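Local coordinates for protein glutathione synthetase-like effector 30 (Gpa-GSS30-apo) (Globodera pallida, PDB 5OET) that probably acts as a secreted effector of a plant-parasitic nematode, built on the scaffold of glutathione synthetase, the ATP-dependent ligase that adds glycine to gamma-glutamylcysteine, at residues A[278-282]-A[302-306]; A[308-313]-A[335-339]; A[226-230]-A[264-269]; A[290-294]-A[329-333]; A[158-164]-A[480-486]. All blocks are in the same frame, centred on the assembly; numbering follows the deposited sequence.

Contact 1: residues A[278-282]-A[302-306]; sequences KCRFI and LDDKF
Lys-278 stretches across to Phe-306 and brings its NZ to 3.5 Å from CE1, the two side chains crossing at about a right angle; the ammonium itself is salt-bridged to Glu-244. Two residues on, Arg-280 carries most of the contact. Its CG stands anti to the carbonyl carbon (chi1 -59°), and bends at chi2 and chi3 fold the chain over Leu-302, whose CD2 sits 3.9 Å above the centre of the guanidinium plane. At the edge of that group NH2 meets Phe-306 CE2 at 3.4 Å, with ring and guanidinium planes 76° apart. The same NH2 forms a long salt bridge to Asp-303 OD2 at 3.6 Å, guanidinium and carboxylate planes 44° apart. Each charge has a second partner: NH1 pairs with Glu-49 of the second subunit, and OD1 of Asp-303 with Arg-290. Ile-282 ends the row, its CD1 sliding past Leu-302 CD1 at 3.6 Å. What Arg-280 grips is the bend of a beta hairpin joining strands 300-302 and 306-314, where Lys-305 N (3.2 Å) and Phe-306 N (3.0 Å) both bond to Leu-302 O, the signature of a classic beta bulge.

Contact 2: residues A[308-313]-A[335-339]; sequences VAVVFD and AIKTP
Ala-335 packs its CB against Val-311 CG2 at 3.8 Å, at the start of a short, weakly bonded strand that runs parallel to strand 306-314. Because helix 325-331 lies between these two neighbouring parallel strands in the chain, the unit is a beta-alpha-beta crossover, with 336-337 placed on the sheet beside 310-311. Ile-336 supplies the regular pairing. Its N bonds to Ala-309 O at 2.8 Å, and its O receives Val-311 N at 2.8 Å in a bond that is nearly straight at both ends (163° at the hydrogen, 171° at the carbonyl). This bracketing of Val-310 is the expected parallel pattern, and the Ile-336 side chain leaves on the same face of the sheet as Val-310, where it packs on Val-160 and Met-162 of strand 160-173. Lys-337 goes to the other face and curls back on its own chain: NZ bonds to Ala-335 O at 2.7 Å and also to Asp-331 O, which ties the new strand to the end of the preceding helix. Beyond Lys-337 the pairing passes from backbone to side chain. Thr-338 lays its CG2 against Val-310 CG1 at 3.6 Å and its CB near the rim of the Phe-312 ring, within the ring plane. Its hydroxyl, held between the backbone N and the carbonyl carbon (chi1 66°), donates to Val-311 O: OG1 lies 3.0 Å from that oxygen, in the carbonyl plane and on a lone pair.

Contact 3: residues A[226-230]-A[264-269]; sequences DTMAA and QITHQL
Ala-230 is the small bump that lets the two helices close up. Its CB drops into a hollow on helix 259-270 floored by backbone, 3.8 Å from Ile-265 O and 3.7 Å from Leu-269 N, and walled by the CB atoms of Gln-268 and Leu-269; Ile-272 also touches it. The axes accordingly approach to 8.0 Å, crossing at -70°. The residue before it, Ala-229, offers its CB to Ile-265, whose CG1 comes within 4.0 Å, while Ile-265 CG2 settles against the backbone of Ala-230. The reverse fit is made by Gln-268, which reaches across Asp-226 to Thr-227. With CG anti to the carbonyl carbon it lies 3.5 Å from Asp-226 CG, and the bend at chi2 (-58°) then turns the amide over the carboxylate, stacked with the planes 25° apart. The amide is pinned by Thr-227 OG1, which donates to Gln-268 OE1 at 2.9 Å from well above the carbonyl plane. Beyond the pair, Thr-266 and Leu-269 rest on Cys-279, and the outer His-267 meets Trp-57 of the second subunit edge-to-face. The result is a steeply crossed helix pair in which 259-270 is the connecting helix of a beta-alpha-beta unit between parallel strands 246-251 and 279-283, as in Rossmann-like alpha/beta folds.

Contact 4: residues A[290-294]-A[329-333]; sequences RLKRD and VIDHS
The carbonyl oxygen of His-332, just past the C-terminal end of helix 325-331, is gripped by Arg-293 NH1 at 2.6 Å with an angle of 155° at the hydrogen; Arg-157 NH2 adds a weak bond. This contact fastens the connecting helix of a beta-alpha-beta unit to strand 291-293 at the margin of the same sheet. The oxygen lies near the guanidinium plane, so it is met at the edge of that group, whereas Val-329 CG1 lies over one face. Arg-293 leaves the strand with CG anti to the backbone N (chi1 -170°) and stays extended to CD, 4.0 Å from Ser-333 CB; the bend at chi3 then swings the guanidinium round to the carbonyl. The C-terminal end of the helix would probably favour the cation, although the like charge of Arg-157 is close by. The His-332 ring, steeply turned at 73° to the guanidinium, spends its NE2 on Gly-155 O. Farther in, Leu-291 and Ile-330 close the buried side through their CD1 atoms at 4.2 Å, backed by Leu-248 and Leu-250 of strand 246-251. The turn that presents the gripped carbonyl is itself tied back to the helix, as Ser-333 OG donates to Ile-330 O at 2.6 Å.

Contact 5: residues A[158-164]-A[480-486]; sequences QPVAMFC and CLLGNME
Cys-164 and Cys-480 are joined covalently, SG to SG at 2.1 Å with a torsion of 102° about the bond, across a non-hydrogen-bonded pair of antiparallel strands. Next to the disulfide, Phe-163 and Leu-481 form a hydrogen-bonded pair (Leu-481 N to Phe-163 O 2.6 Å, Phe-163 N to Leu-481 O 3.0 Å). Their side chains run the same way, Leu-481 CD1 meeting the edge of the ring at CD2, 3.6 Å away. The opposite face carries Met-162 and Leu-482, with CD1 of the leucine 3.6 Å from Met-162 CB. Ala-161 and Gly-483 repeat the two-bond pattern, and Met-485 turns its SD in over Ala-161 CB at 3.9 Å. Pairing ends where Met-485 N reaches Pro-159 O at 2.8 Å. There the Asn-484 side chain abuts Pro-159 CB, while its OD1 accepts from Glu-486 N at 2.8 Å, an Asx turn that shapes the end of the strand. In the next shell, helix 98-119 backs Phe-163, Leu-481 and Met-485, whereas Met-228, Thr-232 and Leu-233 of helix 225-240 cover the disulfide and Met-162. Taken together, this is a disulfide-stapled antiparallel strand pair in the large mixed sheet of a eukaryotic-type glutathione synthetase fold.

Following the chain, 158-164 opens contact 5, whose loop closes only at 480-486 and encloses all the others. Contact 3 closes first, joining helices 225-240 and 259-270. Contact 1 then opens at 278-282 and contact 4 at 290-294; contact 1 closes at 302-306, inside the span of contact 4, so the two cross. Contact 2, opened at 308-313, crosses contact 4 in turn, since 329-333 comes before 335-339. Contacts 1, 2 and 4 thus interlock around the smaller mixed sheet, where contact 3 packs against strand 279-283 and Phe-312. Contact 2 meets contact 5 through a probable hydrogen bond from Met-162 N to Lys-337 O, linking the smaller sheet to the larger.

Contact 1: residues A[278-282]-A[302-306]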
# COMPACT_ATOMS: atom_id res chain seq x y z
N LYS A 278 -1.96 22.13 -5.76
CA LYS A 278 -3.26 21.51 -5.62
C LYS A 278 -3.53 20.68 -6.87
O LYS A 278 -3.35 21.14 -7.99
CB LYS A 278 -4.36 22.54 -5.37
CG LYS A 278 -4.25 23.27 -4.04
CD LYS A 278 -5.03 24.60 -4.05
CE LYS A 278 -4.31 25.71 -4.81
NZ LYS A 278 -5.15 26.92 -5.12
N CYS A 279 -3.94 19.45 -6.64
CA CYS A 279 -4.34 18.53 -7.66
C CYS A 279 -5.82 18.29 -7.41
O CYS A 279 -6.19 17.95 -6.30
CB CYS A 279 -3.55 17.22 -7.51
SG CYS A 279 -1.77 17.38 -7.84
N ARG A 280 -6.65 18.47 -8.43
CA ARG A 280 -8.08 18.35 -8.23
C ARG A 280 -8.62 17.17 -9.01
O ARG A 280 -8.47 17.10 -10.21
CB ARG A 280 -8.75 19.66 -8.63
CG ARG A 280 -8.25 20.84 -7.83
CD ARG A 280 -8.74 20.82 -6.37
NE ARG A 280 -9.60 21.99 -6.14
CZ ARG A 280 -10.93 22.00 -6.05
NH1 ARG A 280 -11.66 20.90 -6.13
NH2 ARG A 280 -11.55 23.15 -5.88
N PHE A 281 -9.23 16.22 -8.30
CA PHE A 281 -9.74 14.99 -8.90
C PHE A 281 -11.21 15.13 -9.23
O PHE A 281 -12.03 15.27 -8.32
CB PHE A 281 -9.54 13.80 -7.98
CG PHE A 281 -8.15 13.27 -8.03
CD1 PHE A 281 -7.09 14.06 -7.60
CD2 PHE A 281 -7.89 12.01 -8.55
CE1 PHE A 281 -5.80 13.60 -7.66
CE2 PHE A 281 -6.60 11.54 -8.61
CZ PHE A 281 -5.55 12.34 -8.17
N ILE A 282 -11.52 15.08 -10.52
CA ILE A 282 -12.87 15.28 -11.04
C ILE A 282 -13.19 14.15 -12.03
O ILE A 282 -12.29 13.72 -12.76
CB ILE A 282 -12.97 16.72 -11.67
CG1 ILE A 282 -14.39 17.23 -11.63
CG2 ILE A 282 -12.45 16.79 -13.10
CD1 ILE A 282 -14.54 18.60 -12.26
N LEU A 302 -12.12 25.87 -13.20
CA LEU A 302 -12.80 24.86 -12.39
C LEU A 302 -13.53 25.57 -11.27
O LEU A 302 -12.93 26.36 -10.57
CB LEU A 302 -11.77 23.89 -11.80
CG LEU A 302 -12.25 22.89 -10.74
CD1 LEU A 302 -13.03 21.74 -11.35
CD2 LEU A 302 -11.08 22.35 -9.94
N ASP A 303 -14.82 25.26 -11.11
CA ASP A 303 -15.72 25.91 -10.12
C ASP A 303 -15.68 27.43 -10.16
O ASP A 303 -15.67 28.10 -9.12
CB ASP A 303 -15.38 25.43 -8.71
CG ASP A 303 -15.36 23.93 -8.58
OD1 ASP A 303 -16.21 23.28 -9.23
OD2 ASP A 303 -14.51 23.40 -7.83
N ASP A 304 -15.60 27.99 -11.36
CA ASP A 304 -15.53 29.44 -11.55
C ASP A 304 -14.40 30.17 -10.80
O ASP A 304 -14.32 31.39 -10.89
CB ASP A 304 -16.88 30.06 -11.20
CG ASP A 304 -18.05 29.23 -11.70
OD1 ASP A 304 -18.42 29.33 -12.90
OD2 ASP A 304 -18.58 28.45 -10.88
N LYS A 305 -13.51 29.45 -10.11
CA LYS A 305 -12.50 30.05 -9.24
C LYS A 305 -11.03 29.66 -9.56
O LYS A 305 -10.12 30.47 -9.37
CB LYS A 305 -12.84 29.68 -7.80
CG LYS A 305 -12.02 30.38 -6.73
CD LYS A 305 -12.36 29.78 -5.38
CE LYS A 305 -11.59 30.45 -4.25
NZ LYS A 305 -11.63 29.65 -2.98
N PHE A 306 -10.79 28.43 -10.02
CA PHE A 306 -9.44 27.91 -10.15
C PHE A 306 -9.04 27.76 -11.60
O PHE A 306 -9.71 27.08 -12.36
CB PHE A 306 -9.33 26.57 -9.45
CG PHE A 306 -9.46 26.67 -7.97
CD1 PHE A 306 -8.41 27.19 -7.21
CD2 PHE A 306 -10.63 26.29 -7.32
CE1 PHE A 306 -8.53 27.31 -5.82
CE2 PHE A 306 -10.76 26.41 -5.94
CZ PHE A 306 -9.70 26.92 -5.19

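Contact 2: residues A[308-313]-A[335-339]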
# COMPACT_ATOMS: atom_id res chain seq x y z
N VAL A 308 -6.74 26.16 -14.39
CA VAL A 308 -6.19 24.82 -14.51
C VAL A 308 -4.99 24.95 -15.43
O VAL A 308 -5.14 25.34 -16.59
CB VAL A 308 -7.21 23.84 -15.11
CG1 VAL A 308 -6.59 22.48 -15.34
CG2 VAL A 308 -8.42 23.69 -14.20
N ALA A 309 -3.81 24.63 -14.90
CA ALA A 309 -2.55 24.70 -15.64
C ALA A 309 -2.33 23.47 -16.53
O ALA A 309 -1.86 23.59 -17.67
CB ALA A 309 -1.38 24.86 -14.69
N VAL A 310 -2.67 22.29 -16.00
CA VAL A 310 -2.44 21.01 -16.67
C VAL A 310 -3.70 20.19 -16.57
O VAL A 310 -4.24 20.05 -15.48
CB VAL A 310 -1.34 20.23 -15.95
CG1 VAL A 310 -1.03 18.92 -16.69
CG2 VAL A 310 -0.09 21.08 -15.81
N VAL A 311 -4.17 19.63 -17.67
CA VAL A 311 -5.23 18.62 -17.61
C VAL A 311 -4.61 17.25 -17.82
O VAL A 311 -4.26 16.87 -18.93
CB VAL A 311 -6.36 18.87 -18.60
CG1 VAL A 311 -7.41 17.77 -18.49
CG2 VAL A 311 -7.03 20.19 -18.30
N PHE A 312 -4.48 16.50 -16.73
CA PHE A 312 -3.95 15.17 -16.78
C PHE A 312 -5.12 14.23 -17.09
O PHE A 312 -5.96 13.96 -16.25
CB PHE A 312 -3.23 14.89 -15.46
CG PHE A 312 -2.26 13.73 -15.51
CD1 PHE A 312 -1.51 13.42 -16.64
CD2 PHE A 312 -2.08 12.96 -14.37
CE1 PHE A 312 -0.62 12.34 -16.63
CE2 PHE A 312 -1.20 11.88 -14.35
CZ PHE A 312 -0.46 11.58 -15.48
N ASP A 313 -5.20 13.81 -18.36
CA ASP A 313 -6.24 12.90 -18.87
C ASP A 313 -5.96 11.46 -18.40
O ASP A 313 -4.92 10.86 -18.72
CB ASP A 313 -6.33 12.92 -20.43
CG ASP A 313 -7.55 13.74 -20.98
OD1 ASP A 313 -8.64 13.63 -20.40
OD2 ASP A 313 -7.44 14.48 -22.01
N ALA A 335 -4.90 25.32 -21.07
CA ALA A 335 -4.32 24.29 -20.21
C ALA A 335 -3.37 23.40 -21.01
O ALA A 335 -3.59 23.14 -22.19
CB ALA A 335 -5.42 23.44 -19.57
N ILE A 336 -2.29 22.96 -20.36
CA ILE A 336 -1.40 22.00 -20.99
C ILE A 336 -2.12 20.65 -20.96
O ILE A 336 -2.65 20.26 -19.93
CB ILE A 336 -0.05 21.93 -20.27
CG1 ILE A 336 0.65 23.29 -20.36
CG2 ILE A 336 0.81 20.84 -20.88
CD1 ILE A 336 1.92 23.37 -19.54
N LYS A 337 -2.18 19.98 -22.11
CA LYS A 337 -2.80 18.65 -22.24
C LYS A 337 -1.71 17.60 -22.22
O LYS A 337 -0.53 17.90 -22.44
CB LYS A 337 -3.61 18.54 -23.54
CG LYS A 337 -5.06 18.99 -23.42
CD LYS A 337 -5.20 20.49 -23.27
CE LYS A 337 -4.72 21.24 -24.49
NZ LYS A 337 -5.08 22.68 -24.42
N THR A 338 -2.12 16.35 -21.98
CA THR A 338 -1.20 15.26 -21.59
C THR A 338 -1.52 13.92 -22.29
O THR A 338 -1.87 12.96 -21.60
CB THR A 338 -1.28 15.02 -20.06
OG1 THR A 338 -2.59 14.52 -19.72
CG2 THR A 338 -0.98 16.31 -19.24
N PRO A 339 -1.41 13.81 -23.61
CA PRO A 339 -1.02 14.89 -24.49
C PRO A 339 -2.25 15.40 -25.23
O PRO A 339 -3.32 14.84 -25.08
CB PRO A 339 -0.05 14.18 -25.45
CG PRO A 339 -0.59 12.79 -25.55
CD PRO A 339 -1.46 12.54 -24.35

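Contact 3: residues A[226-230]-A[264-269]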
# COMPACT_ATOMS: atom_id res chain seq x y z
N ASP A 226 6.62 6.40 -10.90
CA ASP A 226 5.69 7.34 -10.21
C ASP A 226 6.32 8.73 -10.07
O ASP A 226 5.68 9.73 -10.37
CB ASP A 226 5.15 6.80 -8.85
CG ASP A 226 6.25 6.36 -7.88
OD1 ASP A 226 7.47 6.42 -8.20
OD2 ASP A 226 5.84 5.91 -6.77
N THR A 227 7.59 8.77 -9.65
CA THR A 227 8.37 9.99 -9.59
C THR A 227 8.52 10.66 -10.96
O THR A 227 8.39 11.87 -11.07
CB THR A 227 9.76 9.69 -9.00
OG1 THR A 227 9.59 9.25 -7.66
CG2 THR A 227 10.70 10.91 -9.03
N MET A 228 8.82 9.86 -11.99
CA MET A 228 9.01 10.36 -13.35
C MET A 228 7.82 11.19 -13.80
O MET A 228 7.99 12.30 -14.34
CB MET A 228 9.15 9.18 -14.31
CG MET A 228 9.16 9.56 -15.79
SD MET A 228 8.56 8.28 -16.89
CE MET A 228 6.81 8.23 -16.54
N ALA A 229 6.62 10.61 -13.62
CA ALA A 229 5.37 11.27 -13.98
C ALA A 229 5.19 12.56 -13.16
O ALA A 229 4.89 13.61 -13.72
CB ALA A 229 4.19 10.32 -13.76
N ALA A 230 5.41 12.48 -11.85
CA ALA A 230 5.37 13.63 -10.97
C ALA A 230 6.30 14.74 -11.43
O ALA A 230 5.88 15.89 -11.55
CB ALA A 230 5.69 13.22 -9.54
N GLN A 264 -1.22 7.91 -6.55
CA GLN A 264 0.18 7.59 -6.23
C GLN A 264 1.15 8.51 -6.91
O GLN A 264 2.23 8.74 -6.38
CB GLN A 264 0.51 6.12 -6.57
CG GLN A 264 -0.07 5.14 -5.56
CD GLN A 264 -0.24 3.73 -6.07
OE1 GLN A 264 -0.90 2.92 -5.43
NE2 GLN A 264 0.37 3.42 -7.21
N ILE A 265 0.77 9.04 -8.07
CA ILE A 265 1.58 10.08 -8.72
C ILE A 265 1.63 11.30 -7.81
O ILE A 265 2.71 11.85 -7.61
CB ILE A 265 1.08 10.45 -10.14
CG1 ILE A 265 1.33 9.28 -11.09
CG2 ILE A 265 1.82 11.63 -10.70
CD1 ILE A 265 0.47 9.27 -12.32
N THR A 266 0.48 11.69 -7.25
CA THR A 266 0.39 12.86 -6.39
C THR A 266 1.14 12.68 -5.09
O THR A 266 1.61 13.66 -4.52
CB THR A 266 -1.06 13.26 -6.04
OG1 THR A 266 -1.66 12.26 -5.20
CG2 THR A 266 -1.90 13.48 -7.30
N HIS A 267 1.26 11.45 -4.61
CA HIS A 267 2.04 11.20 -3.39
C HIS A 267 3.51 11.51 -3.66
O HIS A 267 4.20 12.01 -2.79
CB HIS A 267 1.88 9.79 -2.84
CG HIS A 267 0.46 9.39 -2.61
ND1 HIS A 267 0.05 8.07 -2.62
CD2 HIS A 267 -0.65 10.12 -2.39
CE1 HIS A 267 -1.25 8.01 -2.41
NE2 HIS A 267 -1.70 9.24 -2.27
N GLN A 268 3.97 11.27 -4.89
CA GLN A 268 5.32 11.67 -5.28
C GLN A 268 5.46 13.17 -5.55
O GLN A 268 6.49 13.76 -5.23
CB GLN A 268 5.80 10.86 -6.49
CG GLN A 268 6.10 9.40 -6.18
CD GLN A 268 7.13 9.24 -5.08
OE1 GLN A 268 8.23 9.80 -5.17
NE2 GLN A 268 6.77 8.52 -4.03
N LEU A 269 4.44 13.79 -6.14
CA LEU A 269 4.45 15.23 -6.44
C LEU A 269 4.58 16.08 -5.17
O LEU A 269 5.30 17.07 -5.18
CB LEU A 269 3.18 15.61 -7.20
CG LEU A 269 3.05 17.03 -7.75
CD1 LEU A 269 4.18 17.36 -8.70
CD2 LEU A 269 1.71 17.19 -8.48

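Contact 4: residues A[290-294]-A[329-333]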
# COMPACT_ATOMS: atom_id res chain seq x y z
N ARG A 290 -18.75 21.75 -13.87
CA ARG A 290 -17.72 22.39 -13.07
C ARG A 290 -16.56 22.92 -13.89
O ARG A 290 -15.71 23.57 -13.32
CB ARG A 290 -17.20 21.39 -12.03
CG ARG A 290 -18.28 20.94 -11.04
CD ARG A 290 -17.78 19.89 -10.07
NE ARG A 290 -16.72 20.39 -9.21
CZ ARG A 290 -15.88 19.64 -8.51
NH1 ARG A 290 -15.97 18.30 -8.55
NH2 ARG A 290 -14.92 20.21 -7.77
N LEU A 291 -16.51 22.64 -15.19
CA LEU A 291 -15.48 23.19 -16.08
C LEU A 291 -16.16 24.05 -17.14
O LEU A 291 -17.09 23.61 -17.80
CB LEU A 291 -14.68 22.10 -16.78
CG LEU A 291 -13.87 21.12 -15.92
CD1 LEU A 291 -13.31 19.96 -16.72
CD2 LEU A 291 -12.73 21.83 -15.24
N LYS A 292 -15.71 25.29 -17.26
CA LYS A 292 -16.03 26.13 -18.42
C LYS A 292 -14.73 26.74 -18.89
O LYS A 292 -13.67 26.59 -18.25
CB LYS A 292 -17.13 27.18 -18.15
CG LYS A 292 -17.19 27.80 -16.76
CD LYS A 292 -16.11 28.86 -16.54
CE LYS A 292 -16.20 29.54 -15.18
NZ LYS A 292 -17.29 30.54 -15.05
N ARG A 293 -14.78 27.35 -20.06
CA ARG A 293 -13.64 28.02 -20.63
C ARG A 293 -13.90 29.50 -20.51
O ARG A 293 -15.03 29.94 -20.67
CB ARG A 293 -13.50 27.61 -22.10
CG ARG A 293 -12.20 28.05 -22.75
CD ARG A 293 -12.01 27.37 -24.10
NE ARG A 293 -13.21 27.53 -24.94
CZ ARG A 293 -13.41 26.94 -26.11
NH1 ARG A 293 -12.50 26.16 -26.68
NH2 ARG A 293 -14.56 27.14 -26.74
N ASP A 294 -12.86 30.28 -20.20
CA ASP A 294 -12.99 31.73 -20.20
C ASP A 294 -13.20 32.23 -21.62
O ASP A 294 -12.48 31.82 -22.52
CB ASP A 294 -11.76 32.42 -19.59
CG ASP A 294 -12.10 33.79 -18.95
OD1 ASP A 294 -12.26 34.78 -19.71
OD2 ASP A 294 -12.22 33.84 -17.68
N VAL A 329 -13.39 21.04 -25.98
CA VAL A 329 -13.43 22.33 -25.26
C VAL A 329 -12.21 22.47 -24.32
O VAL A 329 -11.60 23.53 -24.26
CB VAL A 329 -14.78 22.53 -24.51
CG1 VAL A 329 -14.69 23.59 -23.42
CG2 VAL A 329 -15.88 22.89 -25.51
N ILE A 330 -11.84 21.40 -23.62
CA ILE A 330 -10.58 21.37 -22.86
C ILE A 330 -9.35 21.46 -23.80
O ILE A 330 -8.39 22.15 -23.51
CB ILE A 330 -10.46 20.09 -22.00
CG1 ILE A 330 -11.53 20.07 -20.92
CG2 ILE A 330 -9.07 19.98 -21.36
CD1 ILE A 330 -11.83 18.67 -20.40
N ASP A 331 -9.39 20.72 -24.91
CA ASP A 331 -8.27 20.67 -25.85
C ASP A 331 -7.97 22.02 -26.51
O ASP A 331 -6.81 22.34 -26.75
CB ASP A 331 -8.49 19.59 -26.93
CG ASP A 331 -7.19 18.97 -27.42
OD1 ASP A 331 -6.53 19.54 -28.32
OD2 ASP A 331 -6.81 17.91 -26.88
N HIS A 332 -9.02 22.80 -26.77
CA HIS A 332 -8.88 24.15 -27.33
C HIS A 332 -8.99 25.19 -26.20
O HIS A 332 -9.94 25.96 -26.10
CB HIS A 332 -9.92 24.37 -28.44
CG HIS A 332 -9.51 25.39 -29.46
ND1 HIS A 332 -10.40 26.26 -30.06
CD2 HIS A 332 -8.31 25.62 -30.04
CE1 HIS A 332 -9.76 26.97 -30.97
NE2 HIS A 332 -8.48 26.63 -30.95
N SER A 333 -8.00 25.18 -25.33
CA SER A 333 -7.93 26.07 -24.18
C SER A 333 -6.47 26.18 -23.80
O SER A 333 -5.65 25.43 -24.30
CB SER A 333 -8.70 25.49 -23.00
OG SER A 333 -7.93 24.49 -22.36

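Contact 5: residues A[158-164]-A[480-486]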
# COMPACT_ATOMS: atom_id res chain seq x y z
N GLN A 158 -2.61 26.53 -26.62
CA GLN A 158 -1.48 26.14 -25.77
C GLN A 158 -0.45 25.38 -26.60
O GLN A 158 -0.66 24.20 -26.89
CB GLN A 158 -1.97 25.30 -24.59
CG GLN A 158 -0.90 24.96 -23.56
CD GLN A 158 0.04 26.11 -23.20
OE1 GLN A 158 1.05 26.32 -23.86
NE2 GLN A 158 -0.27 26.82 -22.13
N PRO A 159 0.65 26.04 -27.01
CA PRO A 159 1.75 25.37 -27.74
C PRO A 159 2.47 24.28 -26.97
O PRO A 159 2.99 23.35 -27.58
CB PRO A 159 2.74 26.52 -28.02
CG PRO A 159 1.92 27.74 -27.97
CD PRO A 159 0.89 27.49 -26.91
N VAL A 160 2.54 24.41 -25.65
CA VAL A 160 3.27 23.47 -24.80
C VAL A 160 2.42 22.23 -24.53
O VAL A 160 1.34 22.32 -23.95
CB VAL A 160 3.73 24.11 -23.47
CG1 VAL A 160 4.35 23.08 -22.54
CG2 VAL A 160 4.73 25.23 -23.75
N ALA A 161 2.96 21.09 -24.95
CA ALA A 161 2.36 19.78 -24.72
C ALA A 161 3.26 19.02 -23.78
O ALA A 161 4.47 19.20 -23.79
CB ALA A 161 2.22 19.03 -26.04
N MET A 162 2.64 18.19 -22.97
CA MET A 162 3.31 17.20 -22.14
C MET A 162 3.05 15.87 -22.80
O MET A 162 1.91 15.56 -23.12
CB MET A 162 2.71 17.19 -20.75
CG MET A 162 3.17 16.05 -19.87
SD MET A 162 2.63 16.37 -18.20
CE MET A 162 2.75 14.71 -17.54
N PHE A 163 4.09 15.08 -23.02
CA PHE A 163 3.98 13.91 -23.87
C PHE A 163 4.70 12.75 -23.21
O PHE A 163 5.92 12.75 -23.12
CB PHE A 163 4.56 14.27 -25.24
CG PHE A 163 4.77 13.11 -26.15
CD1 PHE A 163 3.81 12.10 -26.25
CD2 PHE A 163 5.93 13.02 -26.92
CE1 PHE A 163 4.02 11.01 -27.10
CE2 PHE A 163 6.15 11.95 -27.76
CZ PHE A 163 5.20 10.95 -27.86
N CYS A 164 3.92 11.79 -22.71
CA CYS A 164 4.42 10.61 -22.03
C CYS A 164 4.07 9.39 -22.89
O CYS A 164 2.96 9.29 -23.41
CB CYS A 164 3.82 10.45 -20.61
SG CYS A 164 4.44 11.57 -19.29
N CYS A 480 8.95 10.53 -20.81
CA CYS A 480 8.14 11.73 -21.05
C CYS A 480 8.94 12.89 -21.60
O CYS A 480 10.11 13.04 -21.31
CB CYS A 480 7.43 12.22 -19.78
SG CYS A 480 6.42 11.02 -18.94
N LEU A 481 8.22 13.72 -22.33
CA LEU A 481 8.70 14.98 -22.90
C LEU A 481 7.89 16.14 -22.33
O LEU A 481 6.73 15.98 -21.92
CB LEU A 481 8.40 15.01 -24.40
CG LEU A 481 9.40 14.53 -25.40
CD1 LEU A 481 8.96 14.95 -26.80
CD2 LEU A 481 10.72 15.14 -25.02
N LEU A 482 8.50 17.31 -22.36
CA LEU A 482 7.76 18.56 -22.36
C LEU A 482 8.26 19.39 -23.55
O LEU A 482 9.46 19.73 -23.63
CB LEU A 482 7.98 19.29 -21.05
CG LEU A 482 6.84 20.15 -20.61
CD1 LEU A 482 5.57 19.33 -20.43
CD2 LEU A 482 7.27 20.86 -19.34
N GLY A 483 7.36 19.70 -24.47
CA GLY A 483 7.77 20.29 -25.73
C GLY A 483 6.76 21.28 -26.26
O GLY A 483 5.59 21.24 -25.87
N ASN A 484 7.24 22.16 -27.15
CA ASN A 484 6.43 23.21 -27.75
C ASN A 484 6.12 22.79 -29.17
O ASN A 484 7.03 22.63 -29.96
CB ASN A 484 7.19 24.53 -27.74
CG ASN A 484 6.42 25.66 -28.40
OD1 ASN A 484 5.99 25.55 -29.55
ND2 ASN A 484 6.26 26.74 -27.68
N MET A 485 4.85 22.66 -29.50
CA MET A 485 4.46 22.12 -30.80
C MET A 485 4.45 23.09 -31.96
O MET A 485 4.21 22.67 -33.09
CB MET A 485 3.09 21.50 -30.68
CG MET A 485 3.06 20.42 -29.63
SD MET A 485 1.56 19.50 -29.88
CE MET A 485 0.35 20.68 -29.26
N GLU A 486 4.67 24.38 -31.69
CA GLU A 486 4.71 25.39 -32.75
C GLU A 486 6.12 25.55 -33.28
O GLU A 486 6.31 25.74 -34.47
CB GLU A 486 4.17 26.75 -32.26
CG GLU A 486 2.76 27.06 -32.77
CD GLU A 486 2.00 28.00 -31.86
OE1 GLU A 486 2.57 29.06 -31.49
OE2 GLU A 486 0.85 27.67 -31.49